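Local coordinates for NAD(P)H-FMN oxidoreductase (Bacillus subtilis, PDB 5LVA), which binds flavin mononucleotide in a flavodoxin-like fold and probably uses NAD(P)H to reduce flavin, at residues A[54-66]-A[96-108]. Numbering follows the deposited sequence.
Sequences CEEHDRIVFQFPL and LRGKEFMVAVSAG. With FMN (flavin mononucleotide), chain C.
Lys-99 reaches from the turn before strand 100-106 into the end of helix 47-56, and its chain is worth following outward. Lys-99 CB rests 3.5 Å from Asp-58 O; CG lies about equally far from Asp-58 O and His-57 O; CD lies near His-57 O, and CE near Cys-54 O. The chain runs extended to CE and then bends (chi4 -71°), which brings Lys-99 NZ to His-57 O at 2.6 Å and Lys-99 NZ to Glu-55 O at 3.0 Å, the latter met from above its carbonyl plane. The ammonium thus holds the carbonyl of Glu-55 in the last turn of the helix, where its charge would probably suit the dipole, and that of His-57 just beyond it.

Next along, Arg-59 lays its guanidinium side-on to Glu-100: NE (2.9 Å) and NH2 (3.1 Å) both bond OE1 from one face of the carboxylate, in a salt bridge, while NH2 also bonds Lys-172 O. On the other face of the sheet Phe-62 CE1 sits over a face of the Phe-101 ring, toward its rim.

Parallel backbone bonds continue to Leu-66 N and Ser-106 O (2.8 Å). There FMN takes over: Ser-106 OG bonds O4', O2' donates to Leu-66 O, and Gly-108 N donates to N1 (3.0 Å). The two strands are neighbours in the five-stranded parallel sheet, joined by the beta-alpha-beta crossover through helix 73-82, which packs on Phe-62 and Phe-64; strands 3-7 and 141-148 flank the pair.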
loop_
_atom_site.group_PDB
_atom_site.type_symbol
_atom_site.label_atom_id
_atom_site.label_comp_id
_atom_site.label_asym_id
_atom_site.label_seq_id
_atom_site.Cartn_x
_atom_site.Cartn_y
_atom_site.Cartn_z
ATOM N N CYS A 54 -5.257 -2.494 12.451
ATOM C CA CYS A 54 -3.795 -2.357 12.472
ATOM C C CYS A 54 -3.216 -3.086 13.677
ATOM O O CYS A 54 -2.265 -3.840 13.556
ATOM C CB CYS A 54 -3.361 -0.885 12.508
ATOM S SG CYS A 54 -3.782 0.110 11.061
ATOM N N GLU A 55 -3.809 -2.852 14.840
ATOM C CA GLU A 55 -3.401 -3.512 16.067
ATOM C C GLU A 55 -3.371 -5.040 15.953
ATOM O O GLU A 55 -2.490 -5.694 16.509
ATOM C CB GLU A 55 -4.331 -3.100 17.207
ATOM C CG GLU A 55 -4.259 -1.627 17.553
ATOM C CD GLU A 55 -5.191 -1.243 18.678
ATOM O OE1 GLU A 55 -5.656 -2.147 19.385
ATOM O OE2 GLU A 55 -5.469 -0.044 18.852
ATOM N N GLU A 56 -4.317 -5.607 15.218
ATOM C CA GLU A 56 -4.471 -7.053 15.180
ATOM C C GLU A 56 -3.587 -7.751 14.149
ATOM O O GLU A 56 -3.529 -8.969 14.128
ATOM C CB GLU A 56 -5.951 -7.415 14.944
ATOM C CG GLU A 56 -6.817 -7.305 16.213
ATOM C CD GLU A 56 -8.331 -7.378 15.947
ATOM O OE1 GLU A 56 -8.743 -7.834 14.855
ATOM O OE2 GLU A 56 -9.118 -6.990 16.843
ATOM N N HIS A 57 -2.885 -6.999 13.309
ATOM C CA HIS A 57 -2.015 -7.604 12.299
ATOM C C HIS A 57 -0.553 -7.229 12.485
ATOM O O HIS A 57 -0.242 -6.209 13.086
ATOM C CB HIS A 57 -2.462 -7.208 10.894
ATOM C CG HIS A 57 -3.826 -7.697 10.535
ATOM N ND1 HIS A 57 -4.971 -7.164 11.081
ATOM C CD2 HIS A 57 -4.232 -8.668 9.683
ATOM C CE1 HIS A 57 -6.025 -7.787 10.583
ATOM N NE2 HIS A 57 -5.603 -8.702 9.728
ATOM N N ASP A 58 0.339 -8.058 11.951
ATOM C CA ASP A 58 1.774 -7.900 12.172
ATOM C C ASP A 58 2.413 -7.029 11.104
ATOM O O ASP A 58 3.437 -6.401 11.335
ATOM C CB ASP A 58 2.470 -9.269 12.207
ATOM C CG ASP A 58 1.830 -10.236 13.198
ATOM O OD1 ASP A 58 1.733 -9.899 14.392
ATOM O OD2 ASP A 58 1.424 -11.340 12.781
ATOM N N ARG A 59 1.802 -7.002 9.927
ATOM C CA ARG A 59 2.314 -6.254 8.799
ATOM C C ARG A 59 1.180 -5.507 8.117
ATOM O O ARG A 59 0.121 -6.064 7.902
ATOM C CB ARG A 59 2.999 -7.186 7.805
ATOM C CG ARG A 59 3.557 -6.468 6.591
ATOM C CD ARG A 59 4.066 -7.431 5.552
ATOM N NE ARG A 59 5.270 -8.109 5.997
ATOM C CZ ARG A 59 6.026 -8.876 5.224
ATOM N NH1 ARG A 59 5.698 -9.070 3.956
ATOM N NH2 ARG A 59 7.114 -9.452 5.723
ATOM N N ILE A 60 1.406 -4.246 7.776
ATOM C CA ILE A 60 0.405 -3.451 7.081
ATOM C C ILE A 60 0.880 -3.051 5.689
ATOM O O ILE A 60 1.946 -2.466 5.528
ATOM C CB ILE A 60 0.057 -2.205 7.871
ATOM C CG1 ILE A 60 -0.207 -2.598 9.316
ATOM C CG2 ILE A 60 -1.153 -1.524 7.264
ATOM C CD1 ILE A 60 -0.571 -1.471 10.175
ATOM N N VAL A 61 0.075 -3.389 4.687
ATOM C CA VAL A 61 0.418 -3.158 3.292
ATOM C C VAL A 61 -0.510 -2.140 2.673
ATOM O O VAL A 61 -1.707 -2.351 2.617
ATOM C CB VAL A 61 0.346 -4.455 2.482
ATOM C CG1 VAL A 61 0.598 -4.185 1.026
ATOM C CG2 VAL A 61 1.338 -5.468 3.019
ATOM N N PHE A 62 0.042 -1.031 2.211
ATOM C CA PHE A 62 -0.750 -0.026 1.521
ATOM C C PHE A 62 -0.662 -0.260 0.022
ATOM O O PHE A 62 0.402 -0.110 -0.572
ATOM C CB PHE A 62 -0.278 1.379 1.886
ATOM C CG PHE A 62 -0.372 1.686 3.354
ATOM C CD1 PHE A 62 0.654 1.340 4.220
ATOM C CD2 PHE A 62 -1.490 2.310 3.872
ATOM C CE1 PHE A 62 0.565 1.618 5.575
ATOM C CE2 PHE A 62 -1.592 2.585 5.222
ATOM C CZ PHE A 62 -0.558 2.246 6.073
ATOM N N GLN A 63 -1.779 -0.665 -0.580
ATOM C CA GLN A 63 -1.822 -0.973 -2.000
ATOM C C GLN A 63 -2.608 0.084 -2.744
ATOM O O GLN A 63 -3.747 0.359 -2.405
ATOM C CB GLN A 63 -2.434 -2.347 -2.237
ATOM C CG GLN A 63 -2.415 -2.782 -3.685
ATOM C CD GLN A 63 -3.103 -4.114 -3.931
ATOM O OE1 GLN A 63 -3.180 -4.969 -3.057
ATOM N NE2 GLN A 63 -3.594 -4.295 -5.140
ATOM N N PHE A 64 -2.002 0.680 -3.763
ATOM C CA PHE A 64 -2.667 1.731 -4.509
ATOM C C PHE A 64 -2.020 1.932 -5.855
ATOM O O PHE A 64 -0.913 1.482 -6.071
ATOM C CB PHE A 64 -2.662 3.046 -3.715
ATOM C CG PHE A 64 -1.292 3.506 -3.259
ATOM C CD1 PHE A 64 -0.783 3.105 -2.036
ATOM C CD2 PHE A 64 -0.537 4.373 -4.038
ATOM C CE1 PHE A 64 0.440 3.537 -1.619
ATOM C CE2 PHE A 64 0.685 4.805 -3.622
ATOM C CZ PHE A 64 1.181 4.388 -2.415
ATOM N N PRO A 65 -2.732 2.567 -6.790
ATOM C CA PRO A 65 -2.051 2.981 -8.011
ATOM C C PRO A 65 -1.308 4.283 -7.775
ATOM O O PRO A 65 -1.757 5.097 -6.972
ATOM C CB PRO A 65 -3.195 3.176 -9.002
ATOM C CG PRO A 65 -4.330 3.580 -8.156
ATOM C CD PRO A 65 -4.189 2.768 -6.892
ATOM N N LEU A 66 -0.189 4.469 -8.461
ATOM C CA LEU A 66 0.535 5.718 -8.416
ATOM C C LEU A 66 -0.224 6.786 -9.170
ATOM O O LEU A 66 -0.339 6.730 -10.391
ATOM C CB LEU A 66 1.931 5.562 -9.015
ATOM C CG LEU A 66 2.954 6.638 -8.677
ATOM C CD1 LEU A 66 3.295 6.542 -7.210
ATOM C CD2 LEU A 66 4.179 6.475 -9.530
ATOM N N LEU A 96 1.768 0.933 17.009
ATOM C CA LEU A 96 2.283 0.408 15.756
ATOM C C LEU A 96 3.769 0.113 15.830
ATOM O O LEU A 96 4.353 -0.390 14.874
ATOM C CB LEU A 96 2.020 1.390 14.620
ATOM C CG LEU A 96 0.571 1.826 14.453
ATOM C CD1 LEU A 96 0.457 2.891 13.394
ATOM C CD2 LEU A 96 -0.282 0.626 14.105
ATOM N N ARG A 97 4.390 0.424 16.957
ATOM C CA ARG A 97 5.827 0.271 17.038
ATOM C C ARG A 97 6.185 -1.195 16.928
ATOM O O ARG A 97 5.672 -2.013 17.672
ATOM C CB ARG A 97 6.372 0.868 18.336
ATOM C CG ARG A 97 7.773 1.442 18.187
ATOM C CD ARG A 97 8.289 2.008 19.488
ATOM N NE ARG A 97 8.104 1.072 20.590
ATOM C CZ ARG A 97 8.329 1.369 21.865
ATOM N NH1 ARG A 97 8.750 2.583 22.197
ATOM N NH2 ARG A 97 8.132 0.456 22.808
ATOM N N GLY A 98 7.041 -1.527 15.972
ATOM C CA GLY A 98 7.481 -2.898 15.805
ATOM C C GLY A 98 6.874 -3.612 14.608
ATOM O O GLY A 98 7.459 -4.556 14.091
ATOM N N LYS A 99 5.700 -3.161 14.172
ATOM C CA LYS A 99 5.009 -3.776 13.041
ATOM C C LYS A 99 5.710 -3.442 11.736
ATOM O O LYS A 99 6.435 -2.466 11.661
ATOM C CB LYS A 99 3.543 -3.321 12.983
ATOM C CG LYS A 99 2.715 -3.736 14.190
ATOM C CD LYS A 99 1.279 -3.231 14.102
ATOM C CE LYS A 99 0.470 -3.624 15.321
ATOM N NZ LYS A 99 0.177 -5.086 15.369
ATOM N N GLU A 100 5.489 -4.256 10.711
ATOM C CA GLU A 100 6.055 -4.002 9.396
ATOM C C GLU A 100 5.137 -3.125 8.557
ATOM O O GLU A 100 3.919 -3.151 8.715
ATOM C CB GLU A 100 6.345 -5.318 8.674
ATOM C CG GLU A 100 7.521 -6.080 9.249
ATOM C CD GLU A 100 7.664 -7.491 8.693
ATOM O OE1 GLU A 100 6.637 -8.179 8.500
ATOM O OE2 GLU A 100 8.812 -7.925 8.471
ATOM N N PHE A 101 5.746 -2.359 7.661
ATOM C CA PHE A 101 5.076 -1.342 6.872
ATOM C C PHE A 101 5.575 -1.501 5.452
ATOM O O PHE A 101 6.757 -1.385 5.209
ATOM C CB PHE A 101 5.406 0.040 7.446
ATOM C CG PHE A 101 4.776 1.217 6.729
ATOM C CD1 PHE A 101 5.045 1.489 5.396
ATOM C CD2 PHE A 101 4.008 2.132 7.442
ATOM C CE1 PHE A 101 4.490 2.590 4.779
ATOM C CE2 PHE A 101 3.464 3.249 6.829
ATOM C CZ PHE A 101 3.698 3.470 5.502
ATOM N N MET A 102 4.699 -1.780 4.502
ATOM C CA MET A 102 5.166 -1.810 3.133
ATOM C C MET A 102 4.153 -1.211 2.156
ATOM O O MET A 102 2.972 -1.080 2.451
ATOM C CB MET A 102 5.558 -3.233 2.735
ATOM C CG MET A 102 4.506 -4.099 2.115
ATOM S SD MET A 102 5.265 -5.432 1.140
ATOM C CE MET A 102 5.834 -4.442 -0.208
ATOM N N VAL A 103 4.663 -0.798 1.008
ATOM C CA VAL A 103 3.862 -0.178 -0.026
ATOM C C VAL A 103 3.835 -1.089 -1.231
ATOM O O VAL A 103 4.854 -1.617 -1.616
ATOM C CB VAL A 103 4.429 1.221 -0.423
ATOM C CG1 VAL A 103 3.744 1.760 -1.682
ATOM C CG2 VAL A 103 4.276 2.186 0.717
ATOM N N ALA A 104 2.664 -1.276 -1.820
ATOM C CA ALA A 104 2.560 -1.989 -3.090
ATOM C C ALA A 104 1.917 -1.058 -4.093
ATOM O O ALA A 104 0.759 -0.721 -3.967
ATOM C CB ALA A 104 1.756 -3.274 -2.941
ATOM N N VAL A 105 2.670 -0.633 -5.090
ATOM C CA VAL A 105 2.210 0.446 -5.937
ATOM C C VAL A 105 2.403 0.089 -7.400
ATOM O O VAL A 105 3.379 -0.539 -7.788
ATOM C CB VAL A 105 2.943 1.773 -5.584
ATOM C CG1 VAL A 105 4.449 1.634 -5.755
ATOM C CG2 VAL A 105 2.425 2.925 -6.407
ATOM N N SER A 106 1.426 0.450 -8.208
ATOM C CA SER A 106 1.510 0.210 -9.626
ATOM C C SER A 106 1.688 1.542 -10.349
ATOM O O SER A 106 1.111 2.548 -9.954
ATOM C CB SER A 106 0.261 -0.521 -10.110
ATOM O OG SER A 106 -0.890 0.241 -9.824
ATOM N N ALA A 107 2.491 1.559 -11.403
ATOM C CA ALA A 107 2.728 2.810 -12.105
ATOM C C ALA A 107 2.586 2.628 -13.600
ATOM O O ALA A 107 2.991 1.612 -14.140
ATOM C CB ALA A 107 4.103 3.357 -11.765
ATOM N N GLY A 108 2.005 3.622 -14.260
ATOM C CA GLY A 108 1.804 3.569 -15.694
ATOM C C GLY A 108 3.082 3.597 -16.507
ATOM O O GLY A 108 3.212 2.888 -17.502
HETATM N N1 FMN C . 1.488 6.524 -13.642
HETATM C C2 FMN C . 2.793 6.862 -13.341
HETATM O O2 FMN C . 3.717 6.132 -13.682
HETATM N N3 FMN C . 3.078 8.011 -12.646
HETATM C C4 FMN C . 2.073 8.848 -12.252
HETATM O O4 FMN C . 2.375 9.859 -11.629
HETATM C C4A FMN C . 0.748 8.520 -12.557
HETATM N N5 FMN C . -0.280 9.340 -12.171
HETATM C C5A FMN C . -1.585 9.024 -12.465
HETATM C C6 FMN C . -2.600 9.875 -12.055
HETATM C C7 FMN C . -3.922 9.586 -12.317
HETATM C C7M FMN C . -4.995 10.534 -11.855
HETATM C C8 FMN C . -4.227 8.417 -13.016
HETATM C C8M FMN C . -5.649 8.056 -13.324
HETATM C C9 FMN C . -3.207 7.568 -13.428
HETATM C C9A FMN C . -1.883 7.858 -13.147
HETATM N N10 FMN C . -0.852 7.020 -13.555
HETATM C C10 FMN C . 0.459 7.353 -13.253
HETATM C "C1'" FMN C . -1.154 5.728 -14.263
HETATM C "C2'" FMN C . -1.466 4.747 -13.105
HETATM O "O2'" FMN C . -0.360 4.624 -12.217
HETATM C "C3'" FMN C . -2.029 3.374 -13.510
HETATM O "O3'" FMN C . -3.275 3.648 -14.100
HETATM C "C4'" FMN C . -2.195 2.459 -12.281
HETATM O "O4'" FMN C . -0.960 2.349 -11.644
HETATM C "C5'" FMN C . -2.639 1.012 -12.457
HETATM O "O5'" FMN C . -4.017 0.966 -12.712
HETATM P P FMN C . -5.117 -0.042 -12.105
HETATM O O1P FMN C . -6.243 0.877 -11.806
HETATM O O2P FMN C . -5.445 -1.057 -13.146
HETATM O O3P FMN C . -4.787 -0.749 -10.839
#